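Local coordinates for B12-binding domain-containing protein (PDB 6WTE) that probably transfers methyl groups as a cobalamin-dependent radical S-adenosylmethionine methylase, binding cobalamin and a [4Fe-4S] cluster, at residues V330-H336 against T374-F380. Residues are numbered along the deposited sequence; the frame is centred on the assembly and turned at random.
Sequences VNVGSDH and TMVEALF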
loop_
_atom_site.group_PDB
_atom_site.type_symbol
_atom_site.label_atom_id
_atom_site.label_comp_id
_atom_site.label_asym_id
_atom_site.label_seq_id
_atom_site.Cartn_x
_atom_site.Cartn_y
_atom_site.Cartn_z
ATOM N N VAL A 330 16.519 6.469 1.094
ATOM C CA VAL A 330 15.316 7.236 1.399
ATOM C C VAL A 330 14.545 7.436 0.103
ATOM O O VAL A 330 15.105 7.899 -0.898
ATOM C CB VAL A 330 15.646 8.596 2.048
ATOM C CG1 VAL A 330 14.379 9.450 2.198
ATOM C CG2 VAL A 330 16.320 8.392 3.399
ATOM N N ASN A 331 13.270 7.078 0.127
ATOM C CA ASN A 331 12.335 7.341 -0.955
ATOM C C ASN A 331 11.426 8.471 -0.491
ATOM O O ASN A 331 10.850 8.388 0.598
ATOM C CB ASN A 331 11.530 6.076 -1.283
ATOM C CG ASN A 331 10.839 6.145 -2.633
ATOM O OD1 ASN A 331 10.627 7.221 -3.186
ATOM N ND2 ASN A 331 10.483 4.988 -3.168
ATOM N N VAL A 332 11.335 9.543 -1.278
ATOM C CA VAL A 332 10.586 10.731 -0.877
ATOM C C VAL A 332 9.472 11.011 -1.883
ATOM O O VAL A 332 9.714 11.071 -3.097
ATOM C CB VAL A 332 11.496 11.963 -0.709
ATOM C CG1 VAL A 332 12.257 12.269 -1.992
ATOM C CG2 VAL A 332 10.643 13.160 -0.284
ATOM N N GLY A 333 8.253 11.185 -1.372
ATOM C CA GLY A 333 7.111 11.556 -2.193
ATOM C C GLY A 333 7.003 13.056 -2.395
ATOM O O GLY A 333 6.054 13.696 -1.929
ATOM N N SER A 334 7.990 13.632 -3.080
ATOM C CA SER A 334 7.961 15.066 -3.354
ATOM C C SER A 334 6.790 15.426 -4.262
ATOM O O SER A 334 6.169 16.483 -4.096
ATOM C CB SER A 334 9.289 15.497 -3.977
ATOM O OG SER A 334 10.386 15.070 -3.181
ATOM N N ASP A 335 6.517 14.577 -5.254
ATOM C CA ASP A 335 5.301 14.549 -6.066
ATOM C C ASP A 335 5.220 15.662 -7.110
ATOM O O ASP A 335 4.878 15.382 -8.264
ATOM C CB ASP A 335 4.064 14.540 -5.161
ATOM C CG ASP A 335 3.856 13.188 -4.500
ATOM O OD1 ASP A 335 4.337 12.180 -5.069
ATOM O OD2 ASP A 335 3.236 13.124 -3.419
ATOM N N HIS A 336 5.548 16.903 -6.754
ATOM C CA HIS A 336 5.591 17.979 -7.743
ATOM C C HIS A 336 6.409 19.137 -7.187
ATOM O O HIS A 336 6.919 19.085 -6.066
ATOM C CB HIS A 336 4.185 18.454 -8.134
ATOM C CG HIS A 336 4.067 18.842 -9.576
ATOM N ND1 HIS A 336 4.533 20.043 -10.068
ATOM C CD2 HIS A 336 3.563 18.174 -10.639
ATOM C CE1 HIS A 336 4.311 20.100 -11.367
ATOM N NE2 HIS A 336 3.722 18.979 -11.740
ATOM N N THR A 374 18.934 7.900 -2.686
ATOM C CA THR A 374 17.686 8.653 -2.728
ATOM C C THR A 374 16.868 8.279 -3.951
ATOM O O THR A 374 17.401 8.178 -5.060
ATOM C CB THR A 374 17.952 10.158 -2.761
ATOM O OG1 THR A 374 18.922 10.437 -3.778
ATOM C CG2 THR A 374 18.480 10.639 -1.421
ATOM N N MET A 375 15.564 8.105 -3.749
ATOM C CA MET A 375 14.619 8.002 -4.849
ATOM C C MET A 375 13.567 9.088 -4.688
ATOM O O MET A 375 12.845 9.110 -3.686
ATOM C CB MET A 375 13.955 6.632 -4.898
ATOM C CG MET A 375 12.918 6.568 -5.981
ATOM S SD MET A 375 12.698 4.905 -6.571
ATOM C CE MET A 375 11.373 5.167 -7.751
ATOM N N VAL A 376 13.485 9.985 -5.668
ATOM C CA VAL A 376 12.517 11.080 -5.659
ATOM C C VAL A 376 11.390 10.743 -6.623
ATOM O O VAL A 376 11.640 10.420 -7.792
ATOM C CB VAL A 376 13.184 12.414 -6.035
ATOM C CG1 VAL A 376 12.149 13.539 -6.083
ATOM C CG2 VAL A 376 14.286 12.746 -5.048
ATOM N N GLU A 377 10.148 10.854 -6.148
ATOM C CA GLU A 377 8.968 10.474 -6.912
ATOM C C GLU A 377 8.178 11.708 -7.331
ATOM O O GLU A 377 8.021 12.650 -6.550
ATOM C CB GLU A 377 8.062 9.549 -6.098
ATOM C CG GLU A 377 8.779 8.346 -5.531
ATOM C CD GLU A 377 8.522 7.090 -6.325
ATOM O OE1 GLU A 377 8.215 7.194 -7.537
ATOM O OE2 GLU A 377 8.629 5.996 -5.735
ATOM N N ALA A 378 7.702 11.700 -8.575
ATOM C CA ALA A 378 6.805 12.721 -9.096
ATOM C C ALA A 378 5.534 12.070 -9.629
ATOM O O ALA A 378 5.559 10.948 -10.140
ATOM C CB ALA A 378 7.475 13.527 -10.213
ATOM N N LEU A 379 4.416 12.780 -9.500
ATOM C CA LEU A 379 3.136 12.323 -10.038
ATOM C C LEU A 379 2.581 13.411 -10.941
ATOM O O LEU A 379 2.407 14.552 -10.505
ATOM C CB LEU A 379 2.146 11.987 -8.919
ATOM C CG LEU A 379 0.724 11.655 -9.378
ATOM C CD1 LEU A 379 0.699 10.483 -10.356
ATOM C CD2 LEU A 379 -0.166 11.380 -8.168
ATOM N N PHE A 380 2.322 13.067 -12.200
ATOM C CA PHE A 380 1.841 14.025 -13.182
ATOM C C PHE A 380 0.395 13.732 -13.551
ATOM O O PHE A 380 -0.025 12.576 -13.593
ATOM C CB PHE A 380 2.705 13.999 -14.445
ATOM C CG PHE A 380 4.111 14.468 -14.217
ATOM C CD1 PHE A 380 4.359 15.610 -13.467
ATOM C CD2 PHE A 380 5.187 13.760 -14.733
ATOM C CE1 PHE A 380 5.652 16.045 -13.248
ATOM C CE2 PHE A 380 6.483 14.191 -14.524
ATOM C CZ PHE A 380 6.718 15.330 -13.776
#
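Asn331 lies alongside Met375 on one face of a parallel strand pair and reaches Glu377. Its ND2 gives a weak hydrogen bond to Glu377 OE2, 3.3 Å long. The amide and carboxylate planes are only 13° apart. Asn331 CG stands anti to its own N (chi1 -163°), which brings OD1 to 3.7 Å from Met375 CG. The first torsion of Glu377 (chi1 -53°) sets its CG beside its own backbone N, and this brings Glu377 CG to 3.2 Å from Asn331 OD1. With an alanine here in place of Asn331, the Glu377 carboxylate would probably lose its amide partner and be freer to turn, and a gap would probably open beside Met375 CG.

On the opposite face, Val332 CG1 packs 3.7 Å from Val376 CG2. At the far end, His336 NE2 meets the edge of the Phe380 ring, 3.8 Å from CE1. That nitrogen also hydrogen-bonds Glu385.

The backbone ladder fixes these pairings. Val332 N bonds Met375 O at 2.9 Å, and Val332 O in turn receives Glu377 N. An inverse gamma turn centred on Gly333 then shifts the register by one, a beta bulge. Pairing resumes at Asp335, whose N bonds Glu377 O at 2.8 Å and whose O takes Leu379 N. The Asp335 side chain, salt-bridged to Lys346, lies about 5 Å from the [4Fe-4S] cluster.

The pair belongs to the parallel part of the radical SAM core sheet, consistent with its TIM-barrel-like fold. Helix 357-369 lies in the crossover between the strands and packs on Val332 and Val376. Helix 387-398 touches Ser334, Ala378 and Phe380. Strands 304-309 and 404-412 flank the pair.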